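Local coordinates for putative nisin-resistance protein (PDB 4Y68) that probably cleaves the lantibiotic nisin as a lipoprotein peptidase of family S41, giving Streptococcus agalactiae resistance to it, at residues L176-L181 with T195-P200; A230-L235 with G273-R278. All coordinates share one frame; numbering follows the deposited sequence.

Contact 1. Residues L176-L181 with T195-P200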
ATOM      1  N   LEU A 176     -13.887  -9.599   3.654  1.00 22.13           N
ATOM      2  CA  LEU A 176     -14.149  -8.308   3.009  1.00 27.25           C
ATOM      3  C   LEU A 176     -15.312  -8.395   2.004  1.00 24.91           C
ATOM      4  O   LEU A 176     -15.605  -9.448   1.461  1.00 25.23           O
ATOM      5  CB  LEU A 176     -12.887  -7.789   2.305  1.00 23.02           C
ATOM      6  CG  LEU A 176     -11.755  -7.170   3.146  1.00 22.14           C
ATOM      7  CD1 LEU A 176     -10.477  -7.070   2.316  1.00 19.25           C
ATOM      8  CD2 LEU A 176     -12.137  -5.822   3.688  1.00 18.35           C
ATOM      9  N   PRO A 177     -15.963  -7.266   1.741  1.00 25.21           N
ATOM     10  CA  PRO A 177     -17.096  -7.204   0.817  1.00 24.41           C
ATOM     11  C   PRO A 177     -16.661  -7.527  -0.595  1.00 27.60           C
ATOM     12  O   PRO A 177     -15.532  -7.176  -0.953  1.00 25.29           O
ATOM     13  CB  PRO A 177     -17.553  -5.735   0.909  1.00 24.36           C
ATOM     14  CG  PRO A 177     -16.972  -5.233   2.150  1.00 28.04           C
ATOM     15  CD  PRO A 177     -15.688  -5.961   2.357  1.00 25.58           C
ATOM     16  N   ASN A 178     -17.519  -8.171  -1.383  1.00 24.33           N
ATOM     17  CA  ASN A 178     -17.290  -8.240  -2.826  1.00 26.95           C
ATOM     18  C   ASN A 178     -17.854  -6.981  -3.466  1.00 27.51           C
ATOM     19  O   ASN A 178     -18.844  -7.024  -4.179  1.00 28.51           O
ATOM     20  CB  ASN A 178     -17.929  -9.486  -3.433  1.00 26.55           C
ATOM     21  CG  ASN A 178     -17.597  -9.650  -4.897  1.00 30.85           C
ATOM     22  OD1 ASN A 178     -16.537  -9.239  -5.360  1.00 31.45           O
ATOM     23  ND2 ASN A 178     -18.510 -10.244  -5.639  1.00 38.28           N
ATOM     24  N   ASP A 179     -17.228  -5.853  -3.176  1.00 28.13           N
ATOM     25  CA  ASP A 179     -17.768  -4.539  -3.523  1.00 25.54           C
ATOM     26  C   ASP A 179     -16.630  -3.522  -3.439  1.00 25.87           C
ATOM     27  O   ASP A 179     -15.462  -3.887  -3.329  1.00 24.28           O
ATOM     28  CB  ASP A 179     -18.904  -4.150  -2.552  1.00 28.93           C
ATOM     29  CG  ASP A 179     -19.911  -3.159  -3.149  1.00 33.84           C
ATOM     30  OD1 ASP A 179     -19.544  -2.310  -3.990  1.00 33.69           O
ATOM     31  OD2 ASP A 179     -21.097  -3.238  -2.767  1.00 38.99           O
ATOM     32  N   THR A 180     -16.995  -2.251  -3.423  1.00 22.01           N
ATOM     33  CA  THR A 180     -16.046  -1.168  -3.312  1.00 26.33           C
ATOM     34  C   THR A 180     -15.184  -1.299  -2.055  1.00 22.90           C
ATOM     35  O   THR A 180     -15.684  -1.534  -0.975  1.00 22.14           O
ATOM     36  CB  THR A 180     -16.783   0.179  -3.310  1.00 27.71           C
ATOM     37  OG1 THR A 180     -17.251   0.464  -4.639  1.00 25.03           O
ATOM     38  CG2 THR A 180     -15.868   1.284  -2.843  1.00 22.54           C
ATOM     39  N   LEU A 181     -13.877  -1.179  -2.225  1.00 23.21           N
ATOM     40  CA  LEU A 181     -12.957  -1.176  -1.096  1.00 19.42           C
ATOM     41  C   LEU A 181     -12.575   0.250  -0.689  1.00 20.25           C
ATOM     42  O   LEU A 181     -12.676   0.604   0.487  1.00 20.16           O
ATOM     43  CB  LEU A 181     -11.716  -2.000  -1.434  1.00 19.75           C
ATOM     44  CG  LEU A 181     -11.757  -3.495  -1.095  1.00 26.82           C
ATOM     45  CD1 LEU A 181     -13.146  -4.022  -0.770  1.00 19.79           C
ATOM     46  CD2 LEU A 181     -11.102  -4.314  -2.184  1.00 24.74           C
ATOM     47  N   THR A 195     -12.219  -2.237  -6.185  1.00 24.76           N
ATOM     48  CA  THR A 195     -13.201  -3.207  -5.707  1.00 26.64           C
ATOM     49  C   THR A 195     -12.504  -4.540  -5.564  1.00 27.37           C
ATOM     50  O   THR A 195     -11.373  -4.703  -6.026  1.00 28.13           O
ATOM     51  CB  THR A 195     -14.416  -3.410  -6.682  1.00 28.81           C
ATOM     52  OG1 THR A 195     -13.958  -4.037  -7.892  1.00 32.67           O
ATOM     53  CG2 THR A 195     -15.072  -2.101  -7.031  1.00 30.44           C
ATOM     54  N   MET A 196     -13.189  -5.503  -4.968  1.00 26.09           N
ATOM     55  CA  MET A 196     -12.608  -6.819  -4.819  1.00 28.44           C
ATOM     56  C   MET A 196     -12.325  -7.430  -6.198  1.00 28.27           C
ATOM     57  O   MET A 196     -11.357  -8.145  -6.351  1.00 31.17           O
ATOM     58  CB  MET A 196     -13.520  -7.711  -3.966  1.00 28.44           C
ATOM     59  CG  MET A 196     -12.895  -9.037  -3.537  1.00 27.58           C
ATOM     60  SD  MET A 196     -11.292  -8.924  -2.702  1.00 26.89           S
ATOM     61  CE  MET A 196     -11.765  -8.287  -1.111  1.00 21.40           C
ATOM     62  N   LYS A 197     -13.124  -7.102  -7.213  1.00 33.20           N
ATOM     63  CA  LYS A 197     -12.843  -7.540  -8.600  1.00 33.32           C
ATOM     64  C   LYS A 197     -11.521  -7.030  -9.205  1.00 32.00           C
ATOM     65  O   LYS A 197     -10.834  -7.751  -9.921  1.00 33.16           O
ATOM     66  CB  LYS A 197     -13.985  -7.120  -9.521  1.00 32.90           C
ATOM     67  CG  LYS A 197     -15.333  -7.617  -9.080  1.00 40.71           C
ATOM     68  CD  LYS A 197     -16.454  -6.647  -9.483  1.00 50.55           C
ATOM     69  CE  LYS A 197     -16.980  -6.883 -10.910  1.00 56.35           C
ATOM     70  NZ  LYS A 197     -16.002  -6.590 -12.006  1.00 58.79           N
ATOM     71  N   ASN A 198     -11.162  -5.780  -8.955  1.00 33.28           N
ATOM     72  CA  ASN A 198      -9.858  -5.298  -9.412  1.00 32.83           C
ATOM     73  C   ASN A 198      -8.665  -6.020  -8.750  1.00 34.51           C
ATOM     74  O   ASN A 198      -7.509  -5.725  -9.078  1.00 36.94           O
ATOM     75  CB  ASN A 198      -9.699  -3.794  -9.165  1.00 28.80           C
ATOM     76  CG  ASN A 198     -10.850  -2.979  -9.696  1.00 33.75           C
ATOM     77  OD1 ASN A 198     -11.338  -2.088  -9.000  1.00 33.22           O
ATOM     78  ND2 ASN A 198     -11.301  -3.276 -10.919  1.00 30.75           N
ATOM     79  N   ILE A 199      -8.935  -6.924  -7.805  1.00 28.67           N
ATOM     80  CA  ILE A 199      -7.869  -7.638  -7.108  1.00 27.84           C
ATOM     81  C   ILE A 199      -7.632  -8.960  -7.813  1.00 33.39           C
ATOM     82  O   ILE A 199      -8.552  -9.757  -7.935  1.00 33.84           O
ATOM     83  CB  ILE A 199      -8.214  -7.910  -5.624  1.00 28.37           C
ATOM     84  CG1 ILE A 199      -8.670  -6.628  -4.926  1.00 25.97           C
ATOM     85  CG2 ILE A 199      -7.013  -8.532  -4.895  1.00 27.26           C
ATOM     86  CD1 ILE A 199      -7.545  -5.650  -4.670  1.00 21.54           C
ATOM     87  N   PRO A 200      -6.405  -9.196  -8.294  1.00 35.01           N
ATOM     88  CA  PRO A 200      -6.129 -10.424  -9.053  1.00 38.05           C
ATOM     89  C   PRO A 200      -6.166 -11.686  -8.204  1.00 33.96           C
ATOM     90  O   PRO A 200      -5.130 -12.301  -8.005  1.00 39.26           O
ATOM     91  CB  PRO A 200      -4.711 -10.187  -9.591  1.00 36.34           C
ATOM     92  CG  PRO A 200      -4.586  -8.717  -9.660  1.00 38.93           C
ATOM     93  CD  PRO A 200      -5.324  -8.212  -8.445  1.00 35.81           C
TER
HETATM   94  O   HOH W   1     -15.962  -6.516  -6.209  1.00 42.66           O
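Thr-195 lies beside Asp-179 and Thr-180 where the hairpin arms begin to part. Its CA brings a C-H to Asp-179 O at 3.4 Å, and its CG2 rests on Thr-180 CA at 4.0 Å. The methyl gets there because it stands anti to the carbonyl carbon. On the other side Thr-195 N donates to Asn-198 OD1 (3.0 Å, nearly straight at 166°), tying the start of the turn to its own next residues. Met-196 then does most of the joining. Its N-H gives a bent bond to Asp-179 O (3.2 Å, 146°), arriving from above the carbonyl plane. With CG anti to the backbone N (chi1 -170°) and bends at the next two torsions, the side chain carries its CE across Leu-176 at about a right angle, 3.6 Å from Leu-176 CB, and the same methyl also faces Leu-181 CD2. Ile-169 of helix 165-171 touches both Leu-176 and Met-196. Lys-197 joins through its backbone: one water accepts from Lys-197 N and donates to Asn-178 OD1, 2.9 Å away. Ile-199 finishes the apolar patch, its CG1 4.3 Å from Leu-181 CD2. The whole is the open end of a beta hairpin: Thr-180 and Thr-195 form an antiparallel non-hydrogen-bonded pair, and just before it Asn-178 centres an inverse gamma turn.

Contact 2. Residues A230-L235 with G273-R278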
ATOM      1  N   ALA A 230      -0.850  -0.913   3.721  1.00 19.43           N
ATOM      2  CA  ALA A 230      -1.418  -1.312   4.992  1.00 19.06           C
ATOM      3  C   ALA A 230      -2.510  -0.339   5.387  1.00 18.46           C
ATOM      4  O   ALA A 230      -3.532  -0.742   5.928  1.00 18.14           O
ATOM      5  CB  ALA A 230      -0.327  -1.375   6.074  1.00 17.48           C
ATOM      6  N   GLU A 231      -2.287   0.951   5.130  1.00 17.99           N
ATOM      7  CA  GLU A 231      -3.319   1.938   5.422  1.00 18.80           C
ATOM      8  C   GLU A 231      -4.536   1.744   4.494  1.00 19.63           C
ATOM      9  O   GLU A 231      -5.665   1.807   4.948  1.00 16.49           O
ATOM     10  CB  GLU A 231      -2.769   3.343   5.295  1.00 21.17           C
ATOM     11  CG  GLU A 231      -1.883   3.737   6.436  1.00 18.40           C
ATOM     12  CD  GLU A 231      -1.284   5.087   6.228  1.00 18.95           C
ATOM     13  OE1 GLU A 231      -0.438   5.226   5.304  1.00 22.15           O
ATOM     14  OE2 GLU A 231      -1.683   6.011   6.962  1.00 21.12           O
ATOM     15  N   MET A 232      -4.296   1.467   3.211  1.00 20.18           N
ATOM     16  CA  MET A 232      -5.402   1.241   2.276  1.00 19.86           C
ATOM     17  C   MET A 232      -6.108  -0.090   2.539  1.00 23.65           C
ATOM     18  O   MET A 232      -7.293  -0.230   2.234  1.00 23.15           O
ATOM     19  CB  MET A 232      -4.926   1.295   0.821  1.00 17.52           C
ATOM     20  CG  MET A 232      -5.326   2.617   0.129  1.00 25.66           C
ATOM     21  SD  MET A 232      -4.519   4.018   0.939  1.00 23.17           S
ATOM     22  CE  MET A 232      -2.863   3.664   0.326  1.00 19.76           C
ATOM     23  N   THR A 233      -5.378  -1.060   3.085  1.00 19.76           N
ATOM     24  CA  THR A 233      -5.995  -2.268   3.600  1.00 19.41           C
ATOM     25  C   THR A 233      -6.869  -1.930   4.799  1.00 22.33           C
ATOM     26  O   THR A 233      -7.990  -2.427   4.904  1.00 22.65           O
ATOM     27  CB  THR A 233      -4.958  -3.328   4.006  1.00 17.65           C
ATOM     28  OG1 THR A 233      -4.276  -3.757   2.835  1.00 20.48           O
ATOM     29  CG2 THR A 233      -5.651  -4.541   4.642  1.00 18.95           C
ATOM     30  N   PHE A 234      -6.350  -1.099   5.702  1.00 19.95           N
ATOM     31  CA  PHE A 234      -7.146  -0.610   6.819  1.00 17.71           C
ATOM     32  C   PHE A 234      -8.406   0.089   6.314  1.00 21.26           C
ATOM     33  O   PHE A 234      -9.472  -0.157   6.827  1.00 20.96           O
ATOM     34  CB  PHE A 234      -6.327   0.355   7.694  1.00 21.25           C
ATOM     35  CG  PHE A 234      -7.053   0.850   8.924  1.00 20.90           C
ATOM     36  CD1 PHE A 234      -8.115   0.148   9.459  1.00 28.49           C
ATOM     37  CD2 PHE A 234      -6.665   2.023   9.543  1.00 30.50           C
ATOM     38  CE1 PHE A 234      -8.781   0.605  10.588  1.00 27.31           C
ATOM     39  CE2 PHE A 234      -7.327   2.489  10.677  1.00 31.07           C
ATOM     40  CZ  PHE A 234      -8.385   1.776  11.195  1.00 30.43           C
ATOM     41  N   LEU A 235      -8.286   0.970   5.315  1.00 19.74           N
ATOM     42  CA  LEU A 235      -9.469   1.674   4.804  1.00 20.94           C
ATOM     43  C   LEU A 235     -10.524   0.715   4.260  1.00 19.86           C
ATOM     44  O   LEU A 235     -11.711   0.991   4.343  1.00 21.23           O
ATOM     45  CB  LEU A 235      -9.079   2.676   3.715  1.00 22.72           C
ATOM     46  CG  LEU A 235      -8.325   3.870   4.283  1.00 22.93           C
ATOM     47  CD1 LEU A 235      -8.046   4.927   3.205  1.00 22.67           C
ATOM     48  CD2 LEU A 235      -9.142   4.453   5.428  1.00 20.70           C
ATOM     49  N   GLY A 273      -2.997   9.564  -6.923  1.00 19.01           N
ATOM     50  CA  GLY A 273      -4.372   9.521  -6.466  1.00 22.97           C
ATOM     51  C   GLY A 273      -4.589   9.915  -5.011  1.00 24.01           C
ATOM     52  O   GLY A 273      -3.889   9.457  -4.102  1.00 20.96           O
ATOM     53  N   ILE A 274      -5.543  10.813  -4.816  1.00 20.59           N
ATOM     54  CA  ILE A 274      -6.095  11.123  -3.508  1.00 23.22           C
ATOM     55  C   ILE A 274      -7.108  10.051  -3.214  1.00 21.95           C
ATOM     56  O   ILE A 274      -7.629   9.440  -4.148  1.00 26.45           O
ATOM     57  CB  ILE A 274      -6.748  12.521  -3.485  1.00 26.03           C
ATOM     58  CG1 ILE A 274      -5.688  13.562  -3.183  1.00 26.79           C
ATOM     59  CG2 ILE A 274      -7.824  12.614  -2.425  1.00 35.02           C
ATOM     60  CD1 ILE A 274      -4.734  13.703  -4.260  1.00 32.60           C
ATOM     61  N   VAL A 275      -7.404   9.820  -1.941  1.00 23.98           N
ATOM     62  CA  VAL A 275      -8.159   8.637  -1.535  1.00 20.83           C
ATOM     63  C   VAL A 275      -9.412   8.983  -0.710  1.00 22.77           C
ATOM     64  O   VAL A 275      -9.418   9.935   0.077  1.00 20.62           O
ATOM     65  CB  VAL A 275      -7.239   7.681  -0.732  1.00 22.01           C
ATOM     66  CG1 VAL A 275      -8.038   6.722   0.109  1.00 25.18           C
ATOM     67  CG2 VAL A 275      -6.307   6.899  -1.678  1.00 25.27           C
ATOM     68  N   SER A 276     -10.484   8.215  -0.883  1.00 21.05           N
ATOM     69  CA  SER A 276     -11.600   8.317   0.055  1.00 19.75           C
ATOM     70  C   SER A 276     -12.132   6.938   0.386  1.00 17.92           C
ATOM     71  O   SER A 276     -12.084   6.053  -0.441  1.00 20.71           O
ATOM     72  CB  SER A 276     -12.704   9.205  -0.512  1.00 21.78           C
ATOM     73  OG  SER A 276     -13.069   8.728  -1.781  1.00 27.75           O
ATOM     74  N   ASP A 277     -12.623   6.754   1.603  1.00 21.80           N
ATOM     75  CA  ASP A 277     -13.154   5.466   2.021  1.00 23.29           C
ATOM     76  C   ASP A 277     -14.640   5.352   1.635  1.00 25.52           C
ATOM     77  O   ASP A 277     -15.199   6.284   1.037  1.00 27.43           O
ATOM     78  CB  ASP A 277     -12.930   5.244   3.534  1.00 21.39           C
ATOM     79  CG  ASP A 277     -13.627   6.281   4.405  1.00 25.67           C
ATOM     80  OD1 ASP A 277     -14.682   6.812   4.022  1.00 24.46           O
ATOM     81  OD2 ASP A 277     -13.108   6.567   5.500  1.00 31.75           O
ATOM     82  N   ARG A 278     -15.252   4.205   1.933  1.00 24.24           N
ATOM     83  CA  ARG A 278     -16.662   3.939   1.592  1.00 27.00           C
ATOM     84  C   ARG A 278     -17.605   4.985   2.198  1.00 32.47           C
ATOM     85  O   ARG A 278     -18.672   5.253   1.658  1.00 30.06           O
ATOM     86  CB  ARG A 278     -17.094   2.531   2.064  1.00 24.73           C
ATOM     87  CG  ARG A 278     -16.877   1.431   1.032  1.00 32.36           C
ATOM     88  CD  ARG A 278     -17.408   0.043   1.504  1.00 31.28           C
ATOM     89  NE  ARG A 278     -16.787  -0.270   2.770  1.00 23.90           N
ATOM     90  CZ  ARG A 278     -15.755  -1.089   2.927  1.00 24.18           C
ATOM     91  NH1 ARG A 278     -15.249  -1.772   1.899  1.00 19.75           N
ATOM     92  NH2 ARG A 278     -15.243  -1.242   4.146  1.00 27.05           N
TER
HETATM   93  O   HOH W   2     -13.585   2.078   2.570  1.00 21.88           O
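A helix packed against the end of a long beta strand makes this buried contact inside the S41 peptidase region. The last turn of helix 229-235 presents Leu-235 and Met-232 to strand 267-276 and the residues that follow it. Leu-235 CD1 meets Val-275 CG1 at 3.6 Å, the nearest apolar approach here, with the two side chains crossing at a slant. Val-275 sets CG1 anti to its backbone N (chi1 160°), while its other methyl, CG2, lies 4.3 Å from Met-232 SD. The second branch of Leu-235, CD2, comes within 4.3 Å of Asp-277 CB; the carboxylate of Asp-277 is held by Tyr-283 OH and the backbone N of Tyr-281. No direct hydrogen bond joins the segments. Instead a water donates to Leu-235 O and accepts from Arg-278 N, at 2.8 Å from each atom, bridging the helix end to the chain beyond the strand. That water also sits over one face of the Arg-278 guanidinium, 3.8 Å above its plane. NH2 of this group is gripped by the carbonyls Ser-236 O and Lys-238 O, just past the helix. The helix lies between strand 267-276 and helix 165-171: Thr-233, on the side turned from Val-275, touches Met-165, Met-168 and Ile-169, while Met-165 and Phe-182 of strand 180-185 also pack on Met-232.

How the contacts relate
Both contacts reach the same antiparallel sheet, in which strands 180-185 and 267-276 are neighbours, and their centres lie about 13 Å apart. Contact 1 is partly buried: exposed polar residues and a water flank a small apolar patch of leucine, isoleucine and methionine side chains, and a backbone bond ties the arms directly. Contact 2 is buried nearer the centre of the chain and joins helix to strand through apolar side chains and a bridging water. Arg-278 links the two, its NH1 2.9 Å from Thr-180 O in a probable hydrogen bond and also packing against Pro-177. Helix 165-171 borders both, its Ile-169 touching Ile-199 in contact 1 as well as residues of contact 2.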